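Local structure of beta-d-glucoside glucohydrolase (Hypocrea jecorina, 3ZZ1) at residues N537-T541 / F556-F562; P77-A82 / W127-G131; K22-D27 / A49-S53; G30-V35 / N45-A49. The protein probably hydrolyses terminal, non-reducing beta-D-glucosyl residues to release beta-D-glucose, as a secreted family 3 beta-glucosidase of fungal cellulose degradation. All blocks are in the same frame, centred on the assembly; numbering follows the deposited sequence. Where two conformers were deposited one is given.

Contact 1 of 4, residues N537-T541 / F556-F562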
loop_
_atom_site.group_PDB
_atom_site.type_symbol
_atom_site.label_atom_id
_atom_site.label_comp_id
_atom_site.label_asym_id
_atom_site.label_seq_id
_atom_site.Cartn_x
_atom_site.Cartn_y
_atom_site.Cartn_z
ATOM N N ASN A 537 -8.640 -22.741 0.252
ATOM C CA ASN A 537 -9.987 -22.801 -0.303
ATOM C C ASN A 537 -10.984 -21.892 0.416
ATOM O O ASN A 537 -12.130 -21.750 -0.027
ATOM C CB ASN A 537 -10.491 -24.249 -0.325
ATOM C CG ASN A 537 -9.630 -25.152 -1.189
ATOM O OD1 ASN A 537 -9.052 -26.120 -0.704
ATOM N ND2 ASN A 537 -9.529 -24.826 -2.478
ATOM N N ASP A 538 -10.548 -21.282 1.519
ATOM C CA ASP A 538 -11.385 -20.337 2.259
ATOM C C ASP A 538 -11.446 -18.955 1.590
ATOM O O ASP A 538 -12.396 -18.199 1.807
ATOM C CB ASP A 538 -10.924 -20.215 3.715
ATOM C CG ASP A 538 -11.141 -21.495 4.515
ATOM O OD1 ASP A 538 -11.989 -22.326 4.133
ATOM O OD2 ASP A 538 -10.459 -21.668 5.543
ATOM N N TYR A 539 -10.438 -18.634 0.783
ATOM C CA TYR A 539 -10.454 -17.411 -0.017
ATOM C C TYR A 539 -11.416 -17.563 -1.189
ATOM O O TYR A 539 -11.489 -18.627 -1.804
ATOM C CB TYR A 539 -9.046 -17.061 -0.507
ATOM C CG TYR A 539 -8.067 -16.826 0.625
ATOM C CD1 TYR A 539 -8.100 -15.645 1.371
ATOM C CD2 TYR A 539 -7.116 -17.790 0.956
ATOM C CE1 TYR A 539 -7.199 -15.430 2.421
ATOM C CE2 TYR A 539 -6.213 -17.583 2.001
ATOM C CZ TYR A 539 -6.260 -16.407 2.727
ATOM O OH TYR A 539 -5.366 -16.215 3.753
ATOM N N ASN A 540 -12.155 -16.500 -1.488
ATOM C CA ASN A 540 -13.191 -16.556 -2.516
ATOM C C ASN A 540 -12.768 -16.053 -3.899
ATOM O O ASN A 540 -13.590 -15.983 -4.816
ATOM C CB ASN A 540 -14.481 -15.865 -2.038
ATOM C CG ASN A 540 -14.323 -14.356 -1.857
ATOM O OD1 ASN A 540 -13.219 -13.841 -1.662
ATOM N ND2 ASN A 540 -15.444 -13.644 -1.910
ATOM N N THR A 541 -11.491 -15.704 -4.047
ATOM C CA THR A 541 -10.943 -15.311 -5.351
ATOM C C THR A 541 -9.658 -16.064 -5.679
ATOM O O THR A 541 -8.956 -16.534 -4.781
ATOM C CB THR A 541 -10.668 -13.783 -5.455
ATOM O OG1 THR A 541 -9.822 -13.365 -4.380
ATOM C CG2 THR A 541 -11.957 -12.985 -5.415
ATOM N N PHE A 556 -17.556 -8.299 -1.347
ATOM C CA PHE A 556 -17.156 -9.259 -0.317
ATOM C C PHE A 556 -15.778 -9.862 -0.586
ATOM O O PHE A 556 -15.665 -10.994 -1.062
ATOM C CB PHE A 556 -18.220 -10.358 -0.172
ATOM C CG PHE A 556 -19.566 -9.853 0.274
ATOM C CD1 PHE A 556 -20.432 -9.234 -0.629
ATOM C CD2 PHE A 556 -19.976 -10.007 1.597
ATOM C CE1 PHE A 556 -21.677 -8.767 -0.220
ATOM C CE2 PHE A 556 -21.223 -9.544 2.015
ATOM C CZ PHE A 556 -22.075 -8.918 1.102
ATOM N N ILE A 557 -14.737 -9.086 -0.290
ATOM C CA ILE A 557 -13.352 -9.554 -0.381
ATOM C C ILE A 557 -12.733 -9.714 1.010
ATOM O O ILE A 557 -13.167 -9.062 1.971
ATOM C CB ILE A 557 -12.459 -8.631 -1.275
ATOM C CG1 ILE A 557 -12.249 -7.250 -0.633
ATOM C CG2 ILE A 557 -13.053 -8.528 -2.687
ATOM C CD1 ILE A 557 -11.122 -6.415 -1.260
ATOM N N ASP A 558 -11.732 -10.589 1.104
ATOM C CA ASP A 558 -10.991 -10.841 2.346
ATOM C C ASP A 558 -11.940 -11.037 3.538
ATOM O O ASP A 558 -12.835 -11.878 3.476
ATOM C CB ASP A 558 -9.950 -9.733 2.594
ATOM C CG ASP A 558 -8.903 -10.128 3.634
ATOM O OD1 ASP A 558 -7.924 -10.825 3.290
ATOM O OD2 ASP A 558 -9.052 -9.714 4.799
ATOM N N TYR A 559 -11.772 -10.248 4.599
ATOM C CA TYR A 559 -12.520 -10.454 5.846
ATOM C C TYR A 559 -14.038 -10.334 5.685
ATOM O O TYR A 559 -14.794 -10.927 6.454
ATOM C CB TYR A 559 -12.002 -9.544 6.970
ATOM C CG TYR A 559 -12.354 -8.073 6.856
ATOM C CD1 TYR A 559 -13.524 -7.575 7.427
ATOM C CD2 TYR A 559 -11.501 -7.173 6.213
ATOM C CE1 TYR A 559 -13.854 -6.224 7.342
ATOM C CE2 TYR A 559 -11.821 -5.821 6.119
ATOM C CZ TYR A 559 -13.005 -5.356 6.688
ATOM O OH TYR A 559 -13.341 -4.023 6.618
ATOM N N LYS A 560 -14.472 -9.578 4.679
ATOM C CA LYS A 560 -15.894 -9.414 4.385
ATOM C C LYS A 560 -16.494 -10.723 3.864
ATOM O O LYS A 560 -17.640 -11.049 4.171
ATOM C CB LYS A 560 -16.106 -8.267 3.386
ATOM C CG LYS A 560 -15.585 -6.926 3.889
ATOM C CD LYS A 560 -15.268 -5.968 2.750
ATOM C CE LYS A 560 -14.823 -4.625 3.298
ATOM N NZ LYS A 560 -14.395 -3.714 2.209
ATOM N N HIS A 561 -15.709 -11.475 3.097
ATOM C CA HIS A 561 -16.116 -12.807 2.653
ATOM C C HIS A 561 -16.146 -13.803 3.817
ATOM O O HIS A 561 -17.073 -14.604 3.933
ATOM C CB HIS A 561 -15.208 -13.321 1.528
ATOM C CG HIS A 561 -15.241 -14.810 1.363
ATOM N ND1 HIS A 561 -16.374 -15.493 0.966
ATOM C CD2 HIS A 561 -14.287 -15.749 1.560
ATOM C CE1 HIS A 561 -16.112 -16.787 0.923
ATOM N NE2 HIS A 561 -14.852 -16.968 1.278
ATOM N N PHE A 562 -15.128 -13.741 4.672
ATOM C CA PHE A 562 -15.023 -14.633 5.824
ATOM C C PHE A 562 -16.159 -14.425 6.820
ATOM O O PHE A 562 -16.665 -15.385 7.387
ATOM C CB PHE A 562 -13.657 -14.491 6.502
ATOM C CG PHE A 562 -12.548 -15.194 5.769
ATOM C CD1 PHE A 562 -12.052 -14.684 4.568
ATOM C CD2 PHE A 562 -12.008 -16.373 6.269
ATOM C CE1 PHE A 562 -11.038 -15.330 3.880
ATOM C CE2 PHE A 562 -10.992 -17.036 5.586
ATOM C CZ PHE A 562 -10.504 -16.510 4.389
HETATM O O HOH W 1 -14.637 -19.644 0.063
HETATM O O HOH W 2 -11.320 -11.729 -1.920
#
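Asn540 lies flat on the imidazole of His561, its amide plane tilted only 10° from the ring. Its CB sits over the middle of the ring face, 3.4 Å from the centroid in a CH-pi contact, while the amide reaches back past CG of the ring toward CB of His561. Two torsions make the stack: CG of Asn540 stands between its backbone N and carbonyl carbon, and the imidazole swings out anti to the backbone N of His561 (chi1 159°). A short, flat amide suits this place, because it can stack and still bond at both ends. Asn540 ND2 donates to Phe556 O at 2.8 Å, close to the amide plane and almost straight off the carbonyl, and Asn540 OD1 accepts from a water that also takes the N-H of Asp558. At the edge of the imidazole, His561 NE2 gives a weak, bent bond to Asp538 O, 2.8 Å away; a second water links NE2 to Asn537 O. Beside this polar patch Phe562 turns the edge of its ring toward one face of Tyr539, an offset edge-to-face pair with planes at 70° and centroids 5.6 Å apart, and Phe562 CE2 rests 3.7 Å from Asp538 CB. Tyr539 OH bonds to Thr531 O and Ala533 N, so its ring is held from the far end as well. The contact thus fastens the loop between helix 510-518 and strand 548-549 against the start of helix 559-564; Lys560 in that helix and Ile557 just before it touch helix 178-194.

Contact 2 of 4, residues P77-A82 / W127-G131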
loop_
_atom_site.group_PDB
_atom_site.type_symbol
_atom_site.label_atom_id
_atom_site.label_comp_id
_atom_site.label_asym_id
_atom_site.label_seq_id
_atom_site.Cartn_x
_atom_site.Cartn_y
_atom_site.Cartn_z
ATOM N N PRO A 77 7.926 -1.347 2.332
ATOM C CA PRO A 77 6.740 -1.377 1.481
ATOM C C PRO A 77 5.523 -0.787 2.188
ATOM O O PRO A 77 5.456 -0.791 3.424
ATOM C CB PRO A 77 6.525 -2.870 1.261
ATOM C CG PRO A 77 7.902 -3.429 1.267
ATOM C CD PRO A 77 8.662 -2.627 2.285
ATOM N N GLY A 78 4.573 -0.293 1.405
ATOM C CA GLY A 78 3.321 0.238 1.938
ATOM C C GLY A 78 2.583 -0.703 2.880
ATOM O O GLY A 78 1.959 -0.253 3.844
ATOM N N VAL A 79 2.656 -2.008 2.612
ATOM C CA VAL A 79 1.943 -2.996 3.436
ATOM C C VAL A 79 2.442 -2.985 4.893
ATOM O O VAL A 79 1.646 -3.112 5.834
ATOM C CB VAL A 79 1.953 -4.429 2.809
ATOM C CG1 VAL A 79 3.332 -5.092 2.913
ATOM C CG2 VAL A 79 0.876 -5.313 3.442
ATOM N N GLN A 80 3.751 -2.795 5.065
ATOM C CA GLN A 80 4.348 -2.708 6.396
ATOM C C GLN A 80 3.898 -1.437 7.119
ATOM O O GLN A 80 3.597 -1.472 8.315
ATOM C CB GLN A 80 5.876 -2.780 6.319
ATOM C CG GLN A 80 6.554 -3.133 7.645
ATOM C CD GLN A 80 6.305 -4.574 8.081
ATOM O OE1 GLN A 80 5.662 -5.349 7.375
ATOM N NE2 GLN A 80 6.828 -4.937 9.246
ATOM N N ALA A 81 3.842 -0.327 6.381
ATOM C CA ALA A 81 3.353 0.945 6.919
ATOM C C ALA A 81 1.897 0.846 7.391
ATOM O O ALA A 81 1.555 1.329 8.471
ATOM C CB ALA A 81 3.525 2.065 5.895
ATOM N N ALA A 82 1.049 0.209 6.590
ATOM C CA ALA A 82 -0.341 -0.031 6.987
ATOM C C ALA A 82 -0.446 -1.000 8.170
ATOM O O ALA A 82 -1.353 -0.880 8.992
ATOM C CB ALA A 82 -1.145 -0.540 5.816
ATOM N N TRP A 127 1.593 -6.205 -1.812
ATOM C CA TRP A 127 2.522 -5.683 -0.804
ATOM C C TRP A 127 2.903 -4.212 -1.005
ATOM O O TRP A 127 3.328 -3.549 -0.056
ATOM C CB TRP A 127 3.793 -6.549 -0.754
ATOM C CG TRP A 127 4.535 -6.591 -2.060
ATOM C CD1 TRP A 127 4.321 -7.461 -3.094
ATOM C CD2 TRP A 127 5.595 -5.724 -2.480
ATOM N NE1 TRP A 127 5.182 -7.189 -4.128
ATOM C CE2 TRP A 127 5.976 -6.128 -3.778
ATOM C CE3 TRP A 127 6.265 -4.644 -1.885
ATOM C CZ2 TRP A 127 6.991 -5.490 -4.493
ATOM C CZ3 TRP A 127 7.276 -4.014 -2.595
ATOM C CH2 TRP A 127 7.631 -4.439 -3.884
ATOM N N GLU A 128 2.772 -3.708 -2.233
ATOM C CA GLU A 128 3.079 -2.303 -2.528
ATOM C C GLU A 128 2.006 -1.361 -1.995
ATOM O O GLU A 128 2.278 -0.187 -1.728
ATOM C CB GLU A 128 3.255 -2.073 -4.024
ATOM C CG GLU A 128 4.433 -2.788 -4.629
ATOM C CD GLU A 128 4.844 -2.190 -5.953
ATOM O OE1 GLU A 128 5.323 -1.031 -5.956
ATOM O OE2 GLU A 128 4.698 -2.881 -6.984
ATOM N N GLY A 129 0.789 -1.888 -1.852
ATOM C CA GLY A 129 -0.344 -1.135 -1.339
ATOM C C GLY A 129 -0.397 -1.104 0.176
ATOM O O GLY A 129 0.632 -1.152 0.844
ATOM N N PHE A 130 -1.606 -1.024 0.721
ATOM C CA PHE A 130 -1.785 -0.836 2.164
ATOM C C PHE A 130 -2.728 -1.854 2.806
ATOM O O PHE A 130 -3.378 -1.554 3.810
ATOM C CB PHE A 130 -2.281 0.585 2.455
ATOM C CG PHE A 130 -1.299 1.662 2.083
ATOM C CD1 PHE A 130 -0.136 1.854 2.830
ATOM C CD2 PHE A 130 -1.547 2.500 1.000
ATOM C CE1 PHE A 130 0.771 2.856 2.493
ATOM C CE2 PHE A 130 -0.649 3.504 0.655
ATOM C CZ PHE A 130 0.518 3.684 1.404
ATOM N N GLY A 131 -2.789 -3.055 2.239
ATOM C CA GLY A 131 -3.732 -4.076 2.709
ATOM C C GLY A 131 -5.039 -4.081 1.930
ATOM O O GLY A 131 -5.201 -3.322 0.970
HETATM O O HOH W 3 5.138 0.105 -1.335
#
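Val79 N donates to Trp127 O at 3.2 Å, the direct hydrogen bond between the first turn of helix 78-83 and the 127-131 loop. The donor lies 32° out of the carbonyl plane, and Val79 CG1 stands beside the same oxygen, 3.3 Å from Trp127 O, because this branch is placed between the backbone N and carbonyl carbon (chi1 73°). Pro77, at the N-cap position, brings its CB to the edge of the Trp127 indole, 3.6 Å from CE3. Glycine is needed at Gly78, since a beta carbon would run into the carbonyl oxygens of Glu128 and Gly129. A water bridges Gly78 N and Glu128 O, so an N-H of the helix start, which has no carbonyl of a preceding turn to bond, is satisfied. Both segments belong to the TIM-barrel-type N-terminal domain of the family 3 glycoside hydrolases, where this buried contact joins a short helix to the loop leading into helix 134-150. Phe130 lays its ring beside the Gly78 peptide, with CD1 and CE1 near Gly78 O; Ala82 CB and Ala81 CB are at the ring's edge, small methyls that let it close in. With Phe130 cut back to an alanine, a gap would probably open between this turn and helix 134-150, whose Thr137, Ala140, Met141 and Thr144 also touch the ring. Gly131 follows with positive phi (94°), at backbone angles that by themselves call for glycine. Farther out, Arg125 holds Glu128 in a salt bridge, and Gln80 bonds to Ala503 O and Leu505 N.

Contact 3 of 4, residues K22-D27 / A49-S53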
loop_
_atom_site.group_PDB
_atom_site.type_symbol
_atom_site.label_atom_id
_atom_site.label_comp_id
_atom_site.label_asym_id
_atom_site.label_seq_id
_atom_site.Cartn_x
_atom_site.Cartn_y
_atom_site.Cartn_z
ATOM N N LYS A 22 0.597 31.322 -23.188
ATOM C CA LYS A 22 1.888 31.674 -23.778
ATOM C C LYS A 22 2.445 30.554 -24.663
ATOM O O LYS A 22 3.505 30.704 -25.275
ATOM C CB LYS A 22 2.890 32.039 -22.674
ATOM C CG LYS A 22 2.441 33.196 -21.789
ATOM C CD LYS A 22 3.317 33.343 -20.552
ATOM C CE LYS A 22 4.687 33.916 -20.889
ATOM N NZ LYS A 22 5.375 34.410 -19.663
ATOM N N LEU A 23 1.725 29.437 -24.747
ATOM C CA LEU A 23 2.225 28.264 -25.461
ATOM C C LEU A 23 1.580 28.024 -26.825
ATOM O O LEU A 23 0.432 28.409 -27.056
ATOM C CB LEU A 23 2.090 27.015 -24.579
ATOM C CG LEU A 23 2.684 27.068 -23.163
ATOM C CD1 LEU A 23 2.370 25.789 -22.391
ATOM C CD2 LEU A 23 4.194 27.338 -23.166
ATOM N N ASN A 24 2.336 27.401 -27.728
ATOM C CA ASN A 24 1.797 26.925 -29.004
ATOM C C ASN A 24 1.594 25.412 -28.954
ATOM O O ASN A 24 1.810 24.798 -27.904
ATOM C CB ASN A 24 2.667 27.363 -30.197
ATOM C CG ASN A 24 4.064 26.739 -30.187
ATOM O OD1 ASN A 24 4.266 25.627 -29.699
ATOM N ND2 ASN A 24 5.032 27.454 -30.758
ATOM N N LEU A 25 1.179 24.812 -30.069
ATOM C CA LEU A 25 0.834 23.389 -30.073
ATOM C C LEU A 25 2.027 22.476 -29.766
ATOM O O LEU A 25 1.885 21.503 -29.017
ATOM C CB LEU A 25 0.148 22.980 -31.386
ATOM C CG LEU A 25 -0.339 21.528 -31.548
ATOM C CD1 LEU A 25 -1.263 21.072 -30.414
ATOM C CD2 LEU A 25 -1.026 21.333 -32.893
ATOM N N GLN A 26 3.194 22.790 -30.330
ATOM C CA GLN A 26 4.385 21.974 -30.096
ATOM C C GLN A 26 4.798 21.995 -28.623
ATOM O O GLN A 26 5.146 20.954 -28.054
ATOM C CB GLN A 26 5.546 22.384 -31.007
ATOM C CG GLN A 26 6.687 21.347 -31.054
ATOM C CD GLN A 26 6.197 19.907 -31.305
ATOM O OE1 GLN A 26 5.421 19.643 -32.231
ATOM N NE2 GLN A 26 6.664 18.974 -30.475
ATOM N N ASP A 27 4.749 23.180 -28.017
ATOM C CA ASP A 27 4.943 23.326 -26.579
ATOM C C ASP A 27 4.062 22.332 -25.831
ATOM O O ASP A 27 4.546 21.560 -25.006
ATOM C CB ASP A 27 4.580 24.743 -26.128
ATOM C CG ASP A 27 5.585 25.784 -26.570
ATOM O OD1 ASP A 27 6.803 25.512 -26.525
ATOM O OD2 ASP A 27 5.147 26.892 -26.939
ATOM N N ALA A 49 9.410 23.275 -21.719
ATOM C CA ALA A 49 8.821 24.455 -22.341
ATOM C C ALA A 49 9.416 25.710 -21.699
ATOM O O ALA A 49 8.945 26.188 -20.662
ATOM C CB ALA A 49 7.302 24.431 -22.226
ATOM N N SER A 50 10.468 26.222 -22.330
ATOM C CA SER A 50 11.262 27.327 -21.806
ATOM C C SER A 50 10.486 28.638 -21.707
ATOM O O SER A 50 10.819 29.500 -20.885
ATOM C CB SER A 50 12.500 27.528 -22.681
ATOM O OG SER A 50 12.119 27.812 -24.018
ATOM N N LYS A 51 9.461 28.783 -22.548
ATOM C CA LYS A 51 8.629 29.985 -22.572
ATOM C C LYS A 51 7.982 30.270 -21.218
ATOM O O LYS A 51 7.676 31.419 -20.905
ATOM C CB LYS A 51 7.546 29.872 -23.645
ATOM C CG LYS A 51 8.062 30.000 -25.068
ATOM C CD LYS A 51 6.969 29.645 -26.065
ATOM C CE LYS A 51 7.559 29.205 -27.386
ATOM N NZ LYS A 51 6.505 28.990 -28.408
ATOM N N ILE A 52 7.782 29.217 -20.427
ATOM C CA ILE A 52 7.206 29.340 -19.087
ATOM C C ILE A 52 8.126 28.752 -18.011
ATOM O O ILE A 52 7.690 28.476 -16.886
ATOM C CB ILE A 52 5.796 28.702 -19.008
ATOM C CG1 ILE A 52 5.828 27.247 -19.487
ATOM C CG2 ILE A 52 4.796 29.525 -19.822
ATOM C CD1 ILE A 52 4.726 26.393 -18.901
ATOM N N SER A 53 9.400 28.573 -18.371
ATOM C CA SER A 53 10.425 28.020 -17.475
ATOM C C SER A 53 10.038 26.640 -16.929
ATOM O O SER A 53 10.370 26.285 -15.797
ATOM C CB SER A 53 10.764 29.002 -16.343
ATOM O OG SER A 53 11.346 30.192 -16.852
HETATM O O HOH W 4 3.922 30.359 -27.876
HETATM O O HOH W 5 8.556 26.804 -24.756
#
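The carboxylate of Asp27 meets the ammonium of Lys51, where Lys51 NZ bonds to the syn lone pair of Asp27 OD2 at 2.9 Å in a salt bridge. The anti lone pair of the same oxygen receives Asn24 N at 3.0 Å, and the other oxygen, OD1, takes a water that also accepts the N-H of Lys51. The flat amide of Asn24 is used at its oxygen: OD1 accepts Asp27 N in an almost straight bond, 178° at the hydrogen, while Asn24 ND2 comes near the ammonium without bonding it. These two reciprocal bonds between Asn24 and Asp27 form a capping box at the N-terminus of helix 25-32, with Asn24 as N-cap. Asp27 suits the place doubly, since its charge serves the cap and also draws in the lysine, and the partial positive charge of the helix start would probably stabilise its anion. A leucine in place of Asp27 would probably leave the Lys51 ammonium without its charge partner and Asn24 N without its capping acceptor. Lys51 gets there by staying extended beyond CG, its side chain crossing that of Asp27 at about a right angle; a water joins its NZ to Lys22 O. Behind the charges lies a small apolar patch in which Leu23 CD2 sits 4.0 Å from Ile52 CG1 and 4.4 Å from Ala49 CB. Leu23 and Ala49 both also touch Ile31, farther along the same helix.

Contact 4 of 4, residues G30-V35 / N45-A49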
loop_
_atom_site.group_PDB
_atom_site.type_symbol
_atom_site.label_atom_id
_atom_site.label_comp_id
_atom_site.label_asym_id
_atom_site.label_seq_id
_atom_site.Cartn_x
_atom_site.Cartn_y
_atom_site.Cartn_z
ATOM N N GLY A 30 4.744 18.603 -26.381
ATOM C CA GLY A 30 5.961 18.237 -25.653
ATOM C C GLY A 30 5.725 18.019 -24.165
ATOM O O GLY A 30 6.387 17.187 -23.541
ATOM N N ILE A 31 4.778 18.768 -23.602
ATOM C CA ILE A 31 4.422 18.661 -22.184
ATOM C C ILE A 31 3.685 17.351 -21.860
ATOM O O ILE A 31 3.888 16.765 -20.791
ATOM C CB ILE A 31 3.602 19.906 -21.717
ATOM C CG1 ILE A 31 4.488 21.164 -21.751
ATOM C CG2 ILE A 31 3.018 19.702 -20.309
ATOM C CD1 ILE A 31 3.768 22.466 -21.425
ATOM N N VAL A 32 2.854 16.887 -22.790
ATOM C CA VAL A 32 2.014 15.710 -22.565
ATOM C C VAL A 32 2.616 14.402 -23.094
ATOM O O VAL A 32 2.110 13.322 -22.788
ATOM C CB VAL A 32 0.586 15.901 -23.156
ATOM C CG1 VAL A 32 -0.009 17.228 -22.693
ATOM C CG2 VAL A 32 0.604 15.822 -24.671
ATOM N N SER A 33 3.689 14.502 -23.878
ATOM C CA SER A 33 4.278 13.335 -24.530
ATOM C C SER A 33 5.649 12.997 -23.956
ATOM O O SER A 33 6.571 13.815 -24.013
ATOM C CB SER A 33 4.395 13.561 -26.042
ATOM O OG SER A 33 3.193 14.076 -26.584
ATOM N N GLY A 34 5.772 11.792 -23.403
ATOM C CA GLY A 34 7.061 11.265 -22.957
ATOM C C GLY A 34 8.051 11.135 -24.106
ATOM O O GLY A 34 7.670 10.806 -25.236
ATOM N N VAL A 35 9.326 11.394 -23.816
ATOM C CA VAL A 35 10.367 11.429 -24.854
ATOM C C VAL A 35 10.696 10.053 -25.443
ATOM O O VAL A 35 11.281 9.958 -26.526
ATOM C CB VAL A 35 11.664 12.137 -24.369
ATOM C CG1 VAL A 35 11.418 13.628 -24.177
ATOM C CG2 VAL A 35 12.201 11.502 -23.086
ATOM N N ASN A 45 10.221 11.081 -18.754
ATOM C CA ASN A 45 10.555 12.477 -19.044
ATOM C C ASN A 45 9.663 13.072 -20.127
ATOM O O ASN A 45 9.320 12.397 -21.096
ATOM C CB ASN A 45 12.017 12.611 -19.485
ATOM C CG ASN A 45 12.989 12.602 -18.320
ATOM O OD1 ASN A 45 13.101 13.576 -17.574
ATOM N ND2 ASN A 45 13.710 11.508 -18.173
ATOM N N THR A 46 9.295 14.340 -19.964
ATOM C CA THR A 46 8.584 15.069 -21.018
ATOM C C THR A 46 9.522 16.110 -21.624
ATOM O O THR A 46 10.674 16.219 -21.203
ATOM C CB THR A 46 7.281 15.729 -20.496
ATOM O OG1 THR A 46 7.587 16.633 -19.433
ATOM C CG2 THR A 46 6.317 14.680 -19.981
ATOM N N SER A 47 9.039 16.862 -22.613
ATOM C CA SER A 47 9.855 17.893 -23.258
ATOM C C SER A 47 9.702 19.255 -22.576
ATOM O O SER A 47 8.580 19.681 -22.304
ATOM C CB SER A 47 9.515 17.995 -24.746
ATOM O OG SER A 47 9.969 16.850 -25.453
ATOM N N PRO A 48 10.827 19.949 -22.297
ATOM C CA PRO A 48 10.748 21.243 -21.604
ATOM C C PRO A 48 10.047 22.341 -22.422
ATOM O O PRO A 48 10.072 22.320 -23.657
ATOM C CB PRO A 48 12.220 21.610 -21.363
ATOM C CG PRO A 48 12.983 20.852 -22.407
ATOM C CD PRO A 48 12.223 19.564 -22.590
ATOM N N ALA A 49 9.410 23.275 -21.719
ATOM C CA ALA A 49 8.821 24.455 -22.341
ATOM C C ALA A 49 9.416 25.710 -21.699
ATOM O O ALA A 49 8.945 26.188 -20.662
ATOM C CB ALA A 49 7.302 24.431 -22.226
HETATM O O HOH W 6 5.157 17.494 -18.446
HETATM O O HOH W 7 7.755 15.330 -25.818
#
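Val35 crosses Asn45 obliquely, its CG2 3.8 Å from Asn45 CB, just where the chain leaving helix 25-32 runs beside the end of strand 44-45, an outermost strand of the mixed sheet in the TIM-barrel-type domain. Val35 N donates to Asn45 O at 2.9 Å, and Gly34 CA adds a C-H...O contact to that oxygen. The other branch, CG1, lies anti to the carbonyl carbon of Val35 (chi1 -69°) and is thereby directed to the hydroxyl of Ser47, so the branched valine covers two residues of the opposing segment. Thr46 turns its methyl, CG2, to Ile31 O at 3.3 Å and sets its hydroxyl beside it, where a water connects Thr46 OG1 to the same carbonyl; a two-faced side chain suits the C-terminal end of a helix, whose last carbonyls lack N-H partners in a following turn. Ser47 likewise sets its CB against Gly30 O while its hydroxyl binds a water. Glycine suits the place, for a beta carbon on Gly30 would sit tightly against Ser47 CB. Ile31 points its CB away from the loop, yet its CG1 branch runs out extended, and CD1 reaches Ala49 CB at 4.1 Å, while Ile292 of helix 282-298 packs on the same side chain. Gly30 O is held by Ser47 N at 2.8 Å, the donor standing above the carbonyl plane. A second water bridges Ser33 O, at 2.6 Å, and Ser47 OG, at 2.7 Å.

Contacts 3 and 4 touch each other through Leu23 and Ile31, share Ala49, and hold the two ends of helix 25-32 against one loop, their centres 11 Å apart. Contact 3 is at the surface and relies on charge and helix capping; contact 4, more buried, relies on backbone bonds, glycines and bridging waters. Contact 2 is the core member, its centre about 4 Å from the centre of the chain and wholly buried, with apolar packing around a single direct hydrogen bond. Contact 1, partly buried in the family 3 C-terminal domain and about 52 Å from contact 3 between centres, is the one built on aromatic and amide stacking.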